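Local coordinates for protein putative solute-binding component of ABC transporter (Clostridium phytofermentans, PDB 4YS6) that binds beta-D-glucose in the cleft between its two lobes and probably delivers sugars to an ABC transporter as its solute-binding component, at residues K202-V211 and R224-D235. Numbering follows the deposited sequence.
Sequences KSGSVAFEKV and RMDAIIASYYAD
Arg224 NH1 is gripped from two sides of the contact: it donates to a water 3.0 Å away, which in turn donates to Val211 O, and it also bonds Ile169 O of strand 165-170. A second water joins Arg224 NH2, by a weak bond, to Ser205 O. With CG anti to the backbone N (chi1 173°) and the chain extended as far as NE, the guanidinium is carried across to segment 202-211, where Lys210 O sits over the centre of one face and Ser205 CB approaches NH2 obliquely at 3.6 Å.

At the C-terminal end of helix 218-232, Tyr232 lays its ring against the backbone of the loop 202-207. Ser203 CA makes a CH-pi contact 4.0 Å from the ring centroid, and Lys202 O lies over the same face; Ser231 CB backs the other. Lys202 runs past Tyr232 and Tyr233, and its NZ gives a weak hydrogen bond to Tyr232 O at 2.8 Å. Lys202 CB packs against Tyr233 OH at 3.4 Å.

Within the loop, Ser203 OG accepts from Ser205 N at 3.2 Å in an ST turn. The two oxygens of Glu168, on strand 165-170, hydrogen-bond Ser203 OG and Tyr233 OH, so one carboxylate pins the loop and the residue following the helix to the parallel sheet. Carbonyls and waters, rather than a carboxylate of either segment, meet the arginine, so its polar hold on segment 202-211 is largely water-mediated.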
loop_
_atom_site.group_PDB
_atom_site.type_symbol
_atom_site.label_atom_id
_atom_site.label_comp_id
_atom_site.label_asym_id
_atom_site.label_seq_id
_atom_site.Cartn_x
_atom_site.Cartn_y
_atom_site.Cartn_z
ATOM N N LYS A 202 -7.843 -13.263 -19.445
ATOM C CA LYS A 202 -8.362 -14.591 -19.765
ATOM C C LYS A 202 -9.208 -15.195 -18.637
ATOM O O LYS A 202 -10.172 -15.913 -18.901
ATOM C CB LYS A 202 -7.231 -15.575 -20.114
ATOM C CG LYS A 202 -6.539 -15.300 -21.433
ATOM C CD LYS A 202 -6.598 -16.506 -22.382
ATOM C CE LYS A 202 -6.041 -17.775 -21.748
ATOM N NZ LYS A 202 -6.093 -19.006 -22.609
ATOM N N SER A 203 -8.841 -14.913 -17.389
ATOM C CA SER A 203 -9.610 -15.385 -16.224
ATOM C C SER A 203 -10.985 -14.729 -16.104
ATOM O O SER A 203 -11.864 -15.221 -15.364
ATOM C CB SER A 203 -8.835 -15.132 -14.937
ATOM O OG SER A 203 -8.841 -13.759 -14.609
ATOM N N GLY A 204 -11.166 -13.608 -16.794
ATOM C CA GLY A 204 -12.392 -12.824 -16.700
ATOM C C GLY A 204 -12.517 -11.963 -15.443
ATOM O O GLY A 204 -13.508 -11.256 -15.272
ATOM N N SER A 205 -11.525 -12.009 -14.559
ATOM C CA SER A 205 -11.573 -11.229 -13.327
ATOM C C SER A 205 -10.973 -9.862 -13.519
ATOM O O SER A 205 -9.752 -9.715 -13.607
ATOM C CB SER A 205 -10.850 -11.968 -12.210
ATOM O OG SER A 205 -11.513 -13.195 -11.984
ATOM N N VAL A 206 -11.845 -8.868 -13.593
ATOM C CA VAL A 206 -11.434 -7.485 -13.810
ATOM C C VAL A 206 -11.943 -6.576 -12.699
ATOM O O VAL A 206 -11.222 -5.681 -12.239
ATOM C CB VAL A 206 -11.940 -6.973 -15.140
ATOM C CG1 VAL A 206 -11.563 -5.505 -15.352
ATOM C CG2 VAL A 206 -11.399 -7.823 -16.295
ATOM N N ALA A 207 -13.186 -6.794 -12.290
ATOM C CA ALA A 207 -13.809 -6.001 -11.235
ATOM C C ALA A 207 -13.036 -6.055 -9.932
ATOM O O ALA A 207 -12.434 -7.072 -9.597
ATOM C CB ALA A 207 -15.226 -6.465 -11.004
ATOM N N PHE A 208 -13.057 -4.941 -9.192
ATOM C CA PHE A 208 -12.294 -4.811 -7.954
ATOM C C PHE A 208 -12.540 -5.993 -7.035
ATOM O O PHE A 208 -11.584 -6.575 -6.507
ATOM C CB PHE A 208 -12.661 -3.510 -7.230
ATOM C CG PHE A 208 -11.940 -3.309 -5.922
ATOM C CD1 PHE A 208 -10.652 -2.818 -5.894
ATOM C CD2 PHE A 208 -12.552 -3.621 -4.717
ATOM C CE1 PHE A 208 -9.989 -2.631 -4.718
ATOM C CE2 PHE A 208 -11.884 -3.426 -3.513
ATOM C CZ PHE A 208 -10.601 -2.943 -3.514
ATOM N N GLU A 209 -13.811 -6.342 -6.862
ATOM C CA GLU A 209 -14.195 -7.443 -5.986
ATOM C C GLU A 209 -13.548 -8.759 -6.368
ATOM O O GLU A 209 -13.250 -9.583 -5.494
ATOM C CB GLU A 209 -15.720 -7.623 -5.990
ATOM C CG GLU A 209 -16.301 -7.878 -7.385
ATOM C CD GLU A 209 -17.811 -8.051 -7.389
ATOM O OE1 GLU A 209 -18.388 -8.291 -6.305
ATOM O OE2 GLU A 209 -18.414 -7.949 -8.483
ATOM N N LYS A 210 -13.374 -8.979 -7.669
ATOM C CA LYS A 210 -12.850 -10.248 -8.173
ATOM C C LYS A 210 -11.312 -10.326 -8.113
ATOM O O LYS A 210 -10.745 -11.415 -8.110
ATOM C CB LYS A 210 -13.294 -10.473 -9.613
ATOM C CG LYS A 210 -14.801 -10.663 -9.819
ATOM C CD LYS A 210 -15.072 -11.127 -11.259
ATOM C CE LYS A 210 -16.558 -11.358 -11.567
ATOM N NZ LYS A 210 -17.373 -10.104 -11.561
ATOM N N VAL A 211 -10.637 -9.183 -8.100
ATOM C CA VAL A 211 -9.171 -9.177 -8.143
ATOM C C VAL A 211 -8.508 -8.803 -6.823
ATOM O O VAL A 211 -7.271 -8.838 -6.709
ATOM C CB VAL A 211 -8.662 -8.225 -9.241
ATOM C CG1 VAL A 211 -9.170 -8.704 -10.585
ATOM C CG2 VAL A 211 -9.102 -6.793 -9.004
ATOM N N ARG A 224 -3.977 -18.069 -5.998
ATOM C CA ARG A 224 -4.839 -17.639 -7.088
ATOM C C ARG A 224 -4.066 -17.633 -8.418
ATOM O O ARG A 224 -4.588 -18.114 -9.424
ATOM C CB ARG A 224 -5.436 -16.265 -6.786
ATOM C CG ARG A 224 -6.228 -15.660 -7.945
ATOM C CD ARG A 224 -7.010 -14.380 -7.582
ATOM N NE ARG A 224 -7.533 -13.849 -8.827
ATOM C CZ ARG A 224 -7.174 -12.693 -9.378
ATOM N NH1 ARG A 224 -6.418 -11.822 -8.729
ATOM N NH2 ARG A 224 -7.666 -12.379 -10.560
HETATM N N MSE A 225 -2.831 -17.141 -8.428
HETATM C CA MSE A 225 -2.047 -17.140 -9.666
HETATM C C MSE A 225 -1.773 -18.572 -10.119
HETATM O O MSE A 225 -1.832 -18.856 -11.325
HETATM C CB MSE A 225 -0.745 -16.358 -9.492
HETATM C CG MSE A 225 0.113 -16.247 -10.741
HETATM SE SE MSE A 225 -0.693 -14.950 -12.042
HETATM C CE MSE A 225 -1.232 -16.128 -13.421
ATOM N N ASP A 226 -1.519 -19.490 -9.181
ATOM C CA ASP A 226 -1.304 -20.888 -9.585
ATOM C C ASP A 226 -2.522 -21.472 -10.302
ATOM O O ASP A 226 -2.392 -22.211 -11.300
ATOM C CB ASP A 226 -0.953 -21.760 -8.386
ATOM C CG ASP A 226 0.096 -22.795 -8.724
ATOM O OD1 ASP A 226 1.256 -22.394 -8.986
ATOM O OD2 ASP A 226 -0.241 -23.997 -8.747
ATOM N N ALA A 227 -3.701 -21.134 -9.808
ATOM C CA ALA A 227 -4.942 -21.628 -10.382
ATOM C C ALA A 227 -5.193 -20.990 -11.741
ATOM O O ALA A 227 -5.683 -21.623 -12.671
ATOM C CB ALA A 227 -6.101 -21.360 -9.425
ATOM N N ILE A 228 -4.858 -19.714 -11.862
ATOM C CA ILE A 228 -4.994 -19.031 -13.146
ATOM C C ILE A 228 -4.008 -19.622 -14.182
ATOM O O ILE A 228 -4.398 -19.900 -15.319
ATOM C CB ILE A 228 -4.803 -17.543 -12.973
ATOM C CG1 ILE A 228 -6.000 -16.964 -12.209
ATOM C CG2 ILE A 228 -4.688 -16.840 -14.327
ATOM C CD1 ILE A 228 -5.862 -15.481 -11.859
ATOM N N ILE A 229 -2.760 -19.842 -13.798
ATOM C CA ILE A 229 -1.802 -20.471 -14.714
ATOM C C ILE A 229 -2.328 -21.814 -15.217
ATOM O O ILE A 229 -2.358 -22.080 -16.423
ATOM C CB ILE A 229 -0.428 -20.683 -14.046
ATOM C CG1 ILE A 229 0.207 -19.331 -13.711
ATOM C CG2 ILE A 229 0.500 -21.496 -14.960
ATOM C CD1 ILE A 229 1.355 -19.427 -12.703
ATOM N N ALA A 230 -2.768 -22.654 -14.293
ATOM C CA ALA A 230 -3.213 -24.013 -14.626
ATOM C C ALA A 230 -4.446 -24.009 -15.521
ATOM O O ALA A 230 -4.594 -24.872 -16.376
ATOM C CB ALA A 230 -3.489 -24.794 -13.355
ATOM N N SER A 231 -5.331 -23.039 -15.324
ATOM C CA SER A 231 -6.595 -22.991 -16.050
ATOM C C SER A 231 -6.480 -22.314 -17.411
ATOM O O SER A 231 -7.163 -22.713 -18.344
ATOM C CB SER A 231 -7.650 -22.269 -15.217
ATOM O OG SER A 231 -7.830 -22.891 -13.956
ATOM N N TYR A 232 -5.623 -21.305 -17.531
ATOM C CA TYR A 232 -5.641 -20.441 -18.705
ATOM C C TYR A 232 -4.306 -20.243 -19.420
ATOM O O TYR A 232 -4.302 -19.768 -20.545
ATOM C CB TYR A 232 -6.187 -19.072 -18.305
ATOM C CG TYR A 232 -7.544 -19.118 -17.646
ATOM C CD1 TYR A 232 -8.671 -19.518 -18.345
ATOM C CD2 TYR A 232 -7.688 -18.777 -16.316
ATOM C CE1 TYR A 232 -9.910 -19.570 -17.729
ATOM C CE2 TYR A 232 -8.916 -18.827 -15.688
ATOM C CZ TYR A 232 -10.022 -19.224 -16.397
ATOM O OH TYR A 232 -11.237 -19.266 -15.758
ATOM N N TYR A 233 -3.184 -20.569 -18.782
ATOM C CA TYR A 233 -1.866 -20.293 -19.369
ATOM C C TYR A 233 -0.965 -21.529 -19.288
ATOM O O TYR A 233 0.247 -21.431 -19.109
ATOM C CB TYR A 233 -1.207 -19.091 -18.666
ATOM C CG TYR A 233 -2.035 -17.814 -18.715
ATOM C CD1 TYR A 233 -1.992 -16.972 -19.819
ATOM C CD2 TYR A 233 -2.875 -17.457 -17.652
ATOM C CE1 TYR A 233 -2.768 -15.804 -19.869
ATOM C CE2 TYR A 233 -3.645 -16.298 -17.696
ATOM C CZ TYR A 233 -3.586 -15.470 -18.810
ATOM O OH TYR A 233 -4.348 -14.315 -18.853
ATOM N N ALA A 234 -1.573 -22.698 -19.401
ATOM C CA ALA A 234 -0.844 -23.963 -19.304
ATOM C C ALA A 234 -0.566 -24.471 -20.700
ATOM O O ALA A 234 0.306 -25.311 -20.910
ATOM C CB ALA A 234 -1.637 -24.989 -18.515
ATOM N N ASP A 235 -1.356 -23.973 -21.643
ATOM C CA ASP A 235 -1.112 -24.188 -23.053
ATOM C C ASP A 235 -0.071 -23.167 -23.495
ATOM O O ASP A 235 0.667 -22.622 -22.668
ATOM C CB ASP A 235 -2.415 -24.067 -23.861
ATOM C CG ASP A 235 -3.137 -22.733 -23.643
ATOM O OD1 ASP A 235 -2.521 -21.768 -23.145
ATOM O OD2 ASP A 235 -4.336 -22.653 -23.980
HETATM O O HOH W 1 -7.244 -10.922 -13.153
HETATM O O HOH W 2 -6.202 -11.743 -5.741
#